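Local coordinates for CELL WALL surface anchor family protein (Streptococcus pneumoniae, PDB 2X9Y) that probably polymerises as the repeating backbone subunit of a pilus anchored to the bacterial cell wall, at residues A4-D9 / K44-A49; V37-V42 / I117-T122; A52-S57 / L96-A101. The protein carries 1 engineered substitution. All coordinates share one frame; numbering follows the deposited sequence.

Contact 1: residues A4-D9 / K44-A49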
loop_
_atom_site.group_PDB
_atom_site.type_symbol
_atom_site.label_atom_id
_atom_site.label_comp_id
_atom_site.label_asym_id
_atom_site.label_seq_id
_atom_site.Cartn_x
_atom_site.Cartn_y
_atom_site.Cartn_z
ATOM N N ALA A 4 13.092 -15.970 30.507
ATOM C CA ALA A 4 13.687 -15.912 29.173
ATOM C C ALA A 4 12.613 -15.767 28.094
ATOM O O ALA A 4 11.727 -16.609 27.971
ATOM C CB ALA A 4 14.543 -17.148 28.917
ATOM N N LYS A 5 12.703 -14.700 27.307
ATOM C CA LYS A 5 11.649 -14.366 26.354
ATOM C C LYS A 5 12.020 -14.658 24.903
ATOM O O LYS A 5 13.196 -14.667 24.542
ATOM C CB LYS A 5 11.276 -12.892 26.486
ATOM C CG LYS A 5 10.580 -12.533 27.781
ATOM C CD LYS A 5 10.012 -11.124 27.704
ATOM C CE LYS A 5 9.448 -10.679 29.046
ATOM N NZ LYS A 5 10.499 -10.616 30.105
ATOM N N PRO A 6 11.006 -14.890 24.059
ATOM C CA PRO A 6 11.261 -15.021 22.624
ATOM C C PRO A 6 11.710 -13.677 22.076
ATOM O O PRO A 6 11.415 -12.641 22.681
ATOM C CB PRO A 6 9.884 -15.373 22.048
ATOM C CG PRO A 6 9.034 -15.751 23.217
ATOM C CD PRO A 6 9.576 -15.000 24.382
ATOM N N LYS A 7 12.424 -13.695 20.958
ATOM C CA LYS A 7 12.807 -12.471 20.263
ATOM C C LYS A 7 12.327 -12.589 18.832
ATOM O O LYS A 7 12.316 -13.682 18.266
ATOM C CB LYS A 7 14.325 -12.282 20.280
ATOM C CG LYS A 7 14.906 -11.942 21.640
ATOM C CD LYS A 7 16.428 -11.858 21.581
ATOM C CE LYS A 7 16.891 -10.571 20.915
ATOM N NZ LYS A 7 16.568 -9.366 21.736
ATOM N N ILE A 8 11.931 -11.474 18.237
ATOM C CA ILE A 8 11.404 -11.521 16.881
ATOM C C ILE A 8 11.801 -10.299 16.069
ATOM O O ILE A 8 12.099 -9.238 16.609
ATOM C CB ILE A 8 9.870 -11.641 16.883
ATOM C CG1 ILE A 8 9.353 -11.968 15.480
ATOM C CG2 ILE A 8 9.242 -10.361 17.410
ATOM C CD1 ILE A 8 7.847 -12.140 15.412
ATOM N N ASP A 9 11.811 -10.463 14.757
ATOM C CA ASP A 9 12.002 -9.339 13.871
ATOM C C ASP A 9 11.445 -9.660 12.505
ATOM O O ASP A 9 11.478 -10.802 12.062
ATOM C CB ASP A 9 13.477 -8.973 13.753
ATOM C CG ASP A 9 13.680 -7.579 13.200
ATOM O OD1 ASP A 9 12.980 -6.649 13.663
ATOM O OD2 ASP A 9 14.535 -7.413 12.305
ATOM N N LYS A 44 13.319 -16.148 17.649
ATOM C CA LYS A 44 14.188 -16.943 18.510
ATOM C C LYS A 44 13.387 -17.468 19.698
ATOM O O LYS A 44 12.868 -16.693 20.499
ATOM C CB LYS A 44 15.361 -16.104 19.019
ATOM C CG LYS A 44 16.295 -15.575 17.943
ATOM C CD LYS A 44 17.181 -16.664 17.363
ATOM C CE LYS A 44 18.331 -16.054 16.568
ATOM N NZ LYS A 44 19.085 -17.069 15.779
ATOM N N ILE A 45 13.279 -18.786 19.805
ATOM C CA ILE A 45 12.590 -19.408 20.930
ATOM C C ILE A 45 13.601 -19.936 21.944
ATOM O O ILE A 45 14.550 -20.629 21.573
ATOM C CB ILE A 45 11.668 -20.543 20.460
ATOM C CG1 ILE A 45 10.495 -19.960 19.673
ATOM C CG2 ILE A 45 11.173 -21.363 21.642
ATOM C CD1 ILE A 45 9.669 -20.991 18.958
ATOM N N PRO A 46 13.398 -19.603 23.228
ATOM C CA PRO A 46 14.313 -19.956 24.322
ATOM C C PRO A 46 14.454 -21.462 24.492
ATOM O O PRO A 46 13.575 -22.214 24.077
ATOM C CB PRO A 46 13.624 -19.370 25.563
ATOM C CG PRO A 46 12.684 -18.340 25.039
ATOM C CD PRO A 46 12.220 -18.866 23.717
ATOM N N ALA A 47 15.553 -21.892 25.103
ATOM C CA ALA A 47 15.744 -23.303 25.407
ATOM C C ALA A 47 14.779 -23.727 26.507
ATOM O O ALA A 47 14.470 -22.944 27.410
ATOM C CB ALA A 47 17.175 -23.565 25.831
ATOM N N LEU A 48 14.304 -24.966 26.424
ATOM C CA LEU A 48 13.417 -25.514 27.440
ATOM C C LEU A 48 12.105 -24.746 27.510
ATOM O O LEU A 48 11.575 -24.499 28.593
ATOM C CB LEU A 48 14.092 -25.486 28.812
ATOM C CG LEU A 48 15.475 -26.122 28.928
ATOM C CD1 LEU A 48 15.914 -26.118 30.387
ATOM C CD2 LEU A 48 15.460 -27.536 28.365
ATOM N N ALA A 49 11.590 -24.355 26.354
ATOM C CA ALA A 49 10.295 -23.702 26.304
ATOM C C ALA A 49 9.218 -24.770 26.423
ATOM O O ALA A 49 9.460 -25.940 26.130
ATOM C CB ALA A 49 10.141 -22.924 25.004
#
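Pro46 lays its ring against the backbone of residues 4-6, and nearly all its contact is made by its three ring carbons. From CB round the ring, CB of Pro46 meets the methyl CB of Ala4 at 4.1 Å. The next carbon, CG of Pro46, lies between two carbonyls, 3.5 Å from O of Ala4 and 3.7 Å from O of Lys5. CD of Pro46 closes the ring beside the second proline, 4.1 Å from CA of Pro6. Tyr51 touches both proline rings, and Tyr141 of strand 133-142 touches Pro6.

Beyond the prolines, strand 7-12, outermost in a five-stranded antiparallel sheet, is joined to strand 36-45 by Lys7 and Lys44, a hydrogen-bonded pair. N of Lys7 gives its hydrogen to a lone pair of Lys44 O at 3.1 Å, while N of Lys44 reaches O of Lys7 at 2.7 Å and is nearly straight, 170° at the hydrogen. Lys44 O is also approached by CA of Pro6 at 3.1 Å, a CA-H...O contact.

The two lysines share one face of the sheet but touch only near their roots, CB of Lys7 to CB of Lys44 at 4.2 Å. A bend at chi2 (-74°) turns the Lys44 chain off the partner strand, and its NZ bonds to Thr114 OG1; the Lys7 chain, bent at chi3 and chi4, leads away.

The pairing continues one way with Asp9 and Val42. Toward the N-terminal end no backbone bond follows the Lys7-Lys44 pair; Pro46, lacking an N-H, could not supply one, and carbon-to-carbonyl packing carries the contact on.

Contact 2: residues V37-V42 / I117-T122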
loop_
_atom_site.group_PDB
_atom_site.type_symbol
_atom_site.label_atom_id
_atom_site.label_comp_id
_atom_site.label_asym_id
_atom_site.label_seq_id
_atom_site.Cartn_x
_atom_site.Cartn_y
_atom_site.Cartn_z
ATOM N N VAL A 37 7.505 -7.929 -3.297
ATOM C CA VAL A 37 8.247 -7.630 -2.085
ATOM C C VAL A 37 8.445 -8.916 -1.287
ATOM O O VAL A 37 7.476 -9.593 -0.936
ATOM C CB VAL A 37 7.511 -6.578 -1.227
ATOM C CG1 VAL A 37 8.322 -6.233 0.014
ATOM C CG2 VAL A 37 7.237 -5.331 -2.048
ATOM N N GLU A 38 9.699 -9.263 -1.016
ATOM C CA GLU A 38 9.981 -10.497 -0.297
ATOM C C GLU A 38 10.288 -10.267 1.183
ATOM O O GLU A 38 11.226 -9.559 1.538
ATOM C CB GLU A 38 11.090 -11.288 -0.988
ATOM C CG GLU A 38 10.674 -11.792 -2.359
ATOM C CD GLU A 38 11.330 -13.106 -2.742
ATOM O OE1 GLU A 38 12.533 -13.286 -2.446
ATOM O OE2 GLU A 38 10.641 -13.958 -3.347
ATOM N N TYR A 39 9.474 -10.876 2.037
ATOM C CA TYR A 39 9.574 -10.672 3.472
ATOM C C TYR A 39 10.187 -11.856 4.191
ATOM O O TYR A 39 10.293 -12.953 3.652
ATOM C CB TYR A 39 8.199 -10.398 4.070
ATOM C CG TYR A 39 7.623 -9.058 3.690
ATOM C CD1 TYR A 39 6.499 -8.972 2.880
ATOM C CD2 TYR A 39 8.200 -7.880 4.142
ATOM C CE1 TYR A 39 5.963 -7.752 2.537
ATOM C CE2 TYR A 39 7.674 -6.659 3.804
ATOM C CZ TYR A 39 6.553 -6.600 2.997
ATOM O OH TYR A 39 6.017 -5.382 2.647
ATOM N N GLU A 40 10.556 -11.621 5.438
ATOM C CA GLU A 40 11.248 -12.610 6.232
ATOM C C GLU A 40 10.969 -12.311 7.692
ATOM O O GLU A 40 11.167 -11.183 8.151
ATOM C CB GLU A 40 12.742 -12.517 5.949
ATOM C CG GLU A 40 13.615 -13.493 6.706
ATOM C CD GLU A 40 15.090 -13.277 6.401
ATOM O OE1 GLU A 40 15.624 -12.203 6.760
ATOM O OE2 GLU A 40 15.713 -14.177 5.794
ATOM N N ILE A 41 10.481 -13.313 8.412
ATOM C CA ILE A 41 10.277 -13.188 9.847
ATOM C C ILE A 41 11.200 -14.143 10.586
ATOM O O ILE A 41 11.165 -15.349 10.349
ATOM C CB ILE A 41 8.833 -13.518 10.248
ATOM C CG1 ILE A 41 7.845 -12.659 9.458
ATOM C CG2 ILE A 41 8.651 -13.322 11.747
ATOM C CD1 ILE A 41 6.422 -13.161 9.535
ATOM N N VAL A 42 12.025 -13.606 11.479
ATOM C CA VAL A 42 12.906 -14.436 12.291
ATOM C C VAL A 42 12.504 -14.405 13.764
ATOM O O VAL A 42 12.396 -13.339 14.369
ATOM C CB VAL A 42 14.370 -13.997 12.162
ATOM C CG1 VAL A 42 15.262 -14.890 13.010
ATOM C CG2 VAL A 42 14.803 -14.028 10.707
ATOM N N ILE A 117 10.302 -17.646 8.810
ATOM C CA ILE A 117 9.132 -17.669 7.956
ATOM C C ILE A 117 9.345 -16.643 6.859
ATOM O O ILE A 117 9.576 -15.466 7.148
ATOM C CB ILE A 117 7.871 -17.291 8.745
ATOM C CG1 ILE A 117 7.754 -18.159 10.000
ATOM C CG2 ILE A 117 6.628 -17.418 7.868
ATOM C CD1 ILE A 117 6.690 -17.683 10.981
ATOM N N THR A 118 9.297 -17.093 5.608
ATOM C CA THR A 118 9.393 -16.188 4.472
ATOM C C THR A 118 8.150 -16.278 3.599
ATOM O O THR A 118 7.397 -17.246 3.670
ATOM C CB THR A 118 10.631 -16.472 3.603
ATOM O OG1 THR A 118 10.509 -17.761 2.990
ATOM C CG2 THR A 118 11.894 -16.422 4.440
ATOM N N TYR A 119 7.953 -15.254 2.780
ATOM C CA TYR A 119 6.809 -15.157 1.881
ATOM C C TYR A 119 6.930 -13.837 1.140
ATOM O O TYR A 119 7.908 -13.116 1.313
ATOM C CB TYR A 119 5.503 -15.190 2.665
ATOM C CG TYR A 119 5.427 -14.138 3.736
ATOM C CD1 TYR A 119 5.972 -14.367 4.989
ATOM C CD2 TYR A 119 4.824 -12.911 3.495
ATOM C CE1 TYR A 119 5.915 -13.411 5.971
ATOM C CE2 TYR A 119 4.760 -11.944 4.476
ATOM C CZ TYR A 119 5.308 -12.204 5.712
ATOM O OH TYR A 119 5.258 -11.261 6.707
ATOM N N SER A 120 5.941 -13.506 0.324
ATOM C CA SER A 120 6.020 -12.265 -0.429
ATOM C C SER A 120 4.662 -11.619 -0.651
ATOM O O SER A 120 3.617 -12.246 -0.463
ATOM C CB SER A 120 6.708 -12.498 -1.772
ATOM O OG SER A 120 5.906 -13.310 -2.603
ATOM N N ALA A 121 4.694 -10.350 -1.044
ATOM C CA ALA A 121 3.488 -9.622 -1.394
ATOM C C ALA A 121 3.750 -8.852 -2.676
ATOM O O ALA A 121 4.902 -8.658 -3.071
ATOM C CB ALA A 121 3.086 -8.675 -0.276
ATOM N N THR A 122 2.681 -8.420 -3.328
ATOM C CA THR A 122 2.818 -7.655 -4.551
ATOM C C THR A 122 2.258 -6.255 -4.371
ATOM O O THR A 122 1.097 -6.077 -4.005
ATOM C CB THR A 122 2.123 -8.347 -5.734
ATOM O OG1 THR A 122 2.767 -9.601 -5.995
ATOM C CG2 THR A 122 2.199 -7.474 -6.980
HETATM O O HOH W 1 7.675 -14.722 -4.072
#
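Tyr39 and Tyr119 meet at the apolar centre with their rings set obliquely, the planes at 39° and the centroids 5.8 Å apart. The closer contact is a CH-pi one: CB of Tyr39 sits over one face of the Tyr119 ring, 4.0 Å from its centroid. Tyr119 reaches under its partner because chi1 of 55° places CG between its own N and carbonyl carbon. At the edge of the same ring, in its plane, CD1 of Ile41 lies 3.6 Å from CE1 of Tyr119. The Tyr39 ring extends toward residue 121, where its edge carbon CE1 meets CB of Ala121 at 4.1 Å, and CG1 of Val37 lies over one of its faces, toward the rim. Ile41 and Ile117 close the other end, CB to CB at 4.2 Å.

Around this centre six backbone hydrogen bonds join three pairs, Val37 with Ala121, Tyr39 with Tyr119 and Ile41 with Ile117. Only the one from Tyr119 N to Tyr39 O is weak, at 3.4 Å.

The opposite face, with Glu38, Glu40, Thr118 and Ser120, is the polar one. Glu40 and Thr118 lie side by side, pointing the same way, and a water links OE2 of Glu38, at 3.1 Å, with OG of Ser120, at 2.7 Å; Ser120 OG is also bonded to Asn67.

Back on the tyrosine face, Tyr119 OH bonds to Asp58 and Lys10, while the Tyr39 ring makes a cation-pi contact with Lys10 and touches Asn135. Lys10, Asn135 and Asp58, all in contact with these two tyrosines, are consistent with an intramolecular isopeptide site of Gram-positive pilins. The aromatic face packs on strands 53-60 and 133-142 of the second sheet, as in the beta-sandwich of such pilin domains.

Contact 3: residues A52-S57 / L96-A101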
loop_
_atom_site.group_PDB
_atom_site.type_symbol
_atom_site.label_atom_id
_atom_site.label_comp_id
_atom_site.label_asym_id
_atom_site.label_seq_id
_atom_site.Cartn_x
_atom_site.Cartn_y
_atom_site.Cartn_z
ATOM N N ALA A 52 2.131 -23.752 24.764
ATOM C CA ALA A 52 0.933 -24.425 24.298
ATOM C C ALA A 52 0.481 -23.784 22.991
ATOM O O ALA A 52 -0.299 -24.365 22.232
ATOM C CB ALA A 52 -0.167 -24.333 25.350
ATOM N N THR A 53 0.973 -22.574 22.737
ATOM C CA THR A 53 0.619 -21.837 21.528
ATOM C C THR A 53 1.816 -21.077 20.979
ATOM O O THR A 53 2.537 -20.418 21.722
ATOM C CB THR A 53 -0.523 -20.824 21.776
ATOM O OG1 THR A 53 -1.703 -21.516 22.200
ATOM C CG2 THR A 53 -0.838 -20.060 20.501
ATOM N N ALA A 54 2.027 -21.186 19.674
ATOM C CA ALA A 54 2.994 -20.346 18.975
ATOM C C ALA A 54 2.393 -19.950 17.637
ATOM O O ALA A 54 2.403 -20.733 16.691
ATOM C CB ALA A 54 4.317 -21.076 18.777
ATOM N N ASN A 55 1.858 -18.735 17.574
ATOM C CA ASN A 55 1.157 -18.255 16.391
ATOM C C ASN A 55 1.754 -16.979 15.821
ATOM O O ASN A 55 1.983 -16.015 16.543
ATOM C CB ASN A 55 -0.319 -18.022 16.706
ATOM C CG ASN A 55 -1.036 -19.294 17.096
ATOM O OD1 ASN A 55 -0.490 -20.390 16.967
ATOM N ND2 ASN A 55 -2.269 -19.160 17.574
ATOM N N TRP A 56 2.005 -16.988 14.517
ATOM C CA TRP A 56 2.395 -15.784 13.800
ATOM C C TRP A 56 1.228 -15.345 12.945
ATOM O O TRP A 56 0.580 -16.158 12.295
ATOM C CB TRP A 56 3.589 -16.044 12.896
ATOM C CG TRP A 56 4.845 -16.412 13.602
ATOM C CD1 TRP A 56 5.890 -15.587 13.899
ATOM C CD2 TRP A 56 5.214 -17.711 14.073
ATOM N NE1 TRP A 56 6.884 -16.292 14.531
ATOM C CE2 TRP A 56 6.494 -17.599 14.649
ATOM C CE3 TRP A 56 4.584 -18.960 14.065
ATOM C CZ2 TRP A 56 7.156 -18.685 15.214
ATOM C CZ3 TRP A 56 5.241 -20.037 14.627
ATOM C CH2 TRP A 56 6.513 -19.892 15.196
ATOM N N SER A 57 0.964 -14.050 12.949
ATOM C CA SER A 57 -0.152 -13.503 12.213
ATOM C C SER A 57 0.358 -12.273 11.484
ATOM O O SER A 57 1.113 -11.488 12.050
ATOM C CB SER A 57 -1.261 -13.115 13.187
ATOM O OG SER A 57 -2.536 -13.374 12.637
ATOM N N LEU A 96 -0.153 -18.362 10.756
ATOM C CA LEU A 96 0.604 -19.602 10.809
ATOM C C LEU A 96 0.649 -20.094 12.254
ATOM O O LEU A 96 1.225 -19.448 13.128
ATOM C CB LEU A 96 2.014 -19.390 10.251
ATOM C CG LEU A 96 2.875 -20.639 10.042
ATOM C CD1 LEU A 96 3.932 -20.395 8.982
ATOM C CD2 LEU A 96 3.517 -21.090 11.345
ATOM N N LYS A 97 0.027 -21.237 12.507
ATOM C CA LYS A 97 -0.091 -21.746 13.867
ATOM C C LYS A 97 0.577 -23.102 14.018
ATOM O O LYS A 97 0.235 -24.055 13.316
ATOM C CB LYS A 97 -1.566 -21.843 14.267
ATOM C CG LYS A 97 -2.328 -20.540 14.094
ATOM C CD LYS A 97 -3.806 -20.699 14.413
ATOM C CE LYS A 97 -4.547 -19.381 14.219
ATOM N NZ LYS A 97 -6.003 -19.486 14.526
ATOM N N LEU A 98 1.535 -23.190 14.933
ATOM C CA LEU A 98 2.159 -24.469 15.219
ATOM C C LEU A 98 1.125 -25.433 15.762
ATOM O O LEU A 98 0.236 -25.043 16.510
ATOM C CB LEU A 98 3.314 -24.318 16.204
ATOM C CG LEU A 98 4.700 -24.349 15.561
ATOM C CD1 LEU A 98 4.686 -23.592 14.242
ATOM C CD2 LEU A 98 5.759 -23.801 16.505
ATOM N N THR A 99 1.235 -26.689 15.348
ATOM C CA THR A 99 0.415 -27.766 15.877
ATOM C C THR A 99 1.197 -28.421 17.002
ATOM O O THR A 99 2.276 -27.947 17.366
ATOM C CB THR A 99 0.155 -28.821 14.803
ATOM O OG1 THR A 99 1.399 -29.426 14.432
ATOM C CG2 THR A 99 -0.474 -28.184 13.570
ATOM N N ASP A 100 0.669 -29.510 17.550
ATOM C CA ASP A 100 1.389 -30.246 18.588
ATOM C C ASP A 100 2.679 -30.844 18.032
ATOM O O ASP A 100 3.688 -30.936 18.734
ATOM C CB ASP A 100 0.513 -31.345 19.187
ATOM C CG ASP A 100 -0.604 -30.794 20.047
ATOM O OD1 ASP A 100 -0.522 -29.610 20.445
ATOM O OD2 ASP A 100 -1.563 -31.546 20.326
ATOM N N ALA A 101 2.641 -31.248 16.766
ATOM C CA ALA A 101 3.825 -31.781 16.105
ATOM C C ALA A 101 4.860 -30.677 15.925
ATOM O O ALA A 101 6.055 -30.888 16.139
ATOM C CB ALA A 101 3.453 -32.381 14.768
HETATM O O HOH W 2 0.075 -22.751 18.213
#
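Trp56 and Leu96 form an antiparallel hydrogen-bonded pair, and the backbone bonds come first. N of Leu96 reaches O of Trp56 at 2.8 Å, almost straight at 177°, and N of Trp56 returns to O of Leu96 at 2.9 Å. Two residues on, N of Leu98 bonds to O of Ala54 at 3.1 Å; the return link goes through a water, which accepts from N of Ala54 and donates to O of Leu98, 2.9 Å away.

Apolar contacts occupy the tryptophan face. CD2 of Leu96 touches CE3 of Trp56 at 3.6 Å, the two side chains running alongside each other. Leu98 comes in at the ring's edge, CD1 of Leu98 3.6 Å from CZ3 of Trp56, while CD2 of Leu98 rests 3.8 Å from CB of Ala54. With chi1 -64° and chi2 -99° the six-membered ring of Trp56 is directed at both leucines. Leu103 of the following helix covers Ala54 and Leu98.

Across the sheet, the extended aliphatic chain of Lys97 passes over the flat amide of Asn55, CG to CG at 3.5 Å, and carries its amine onward.

At the far end Thr99 is the N-cap of helix 100-106: its OG1 accepts a weak bond from Ala101 N and is also hydrogen-bonded to Gly102 N and Gly83 O.

The indole is held at its benzo edge by the leucine methyls and at NE1 by Thr43 OG1, with Ile117 and Phe139 also against it. Its buried N-H is thus satisfied, and apart from Leu96 O, in plane at its edge, the carbon rim makes an apolar seam between strands 53-60 and 93-98.

Overall arrangement
Contacts 1 and 2 share strand 36-45 and lie in one antiparallel sheet, their centres 21 Å apart; N of Val42 is probably hydrogen-bonded to O of Asp9 at 2.9 Å, carrying the pairing of contact 1 on toward contact 2. Contact 3 belongs to the other sheet, 14 Å from contact 1 and 18 Å from contact 2 between centres. Trp56 joins all three: its CD2 lies 3.4 Å from Ile117 CD1, and its CD1 4.2 Å from both Ile41 CG2 and Ile8 CD1. The probable isopeptide site, with Lys10 and Asp58, adjoins contact 2, just beyond the ends of segments 4-9 and 52-57.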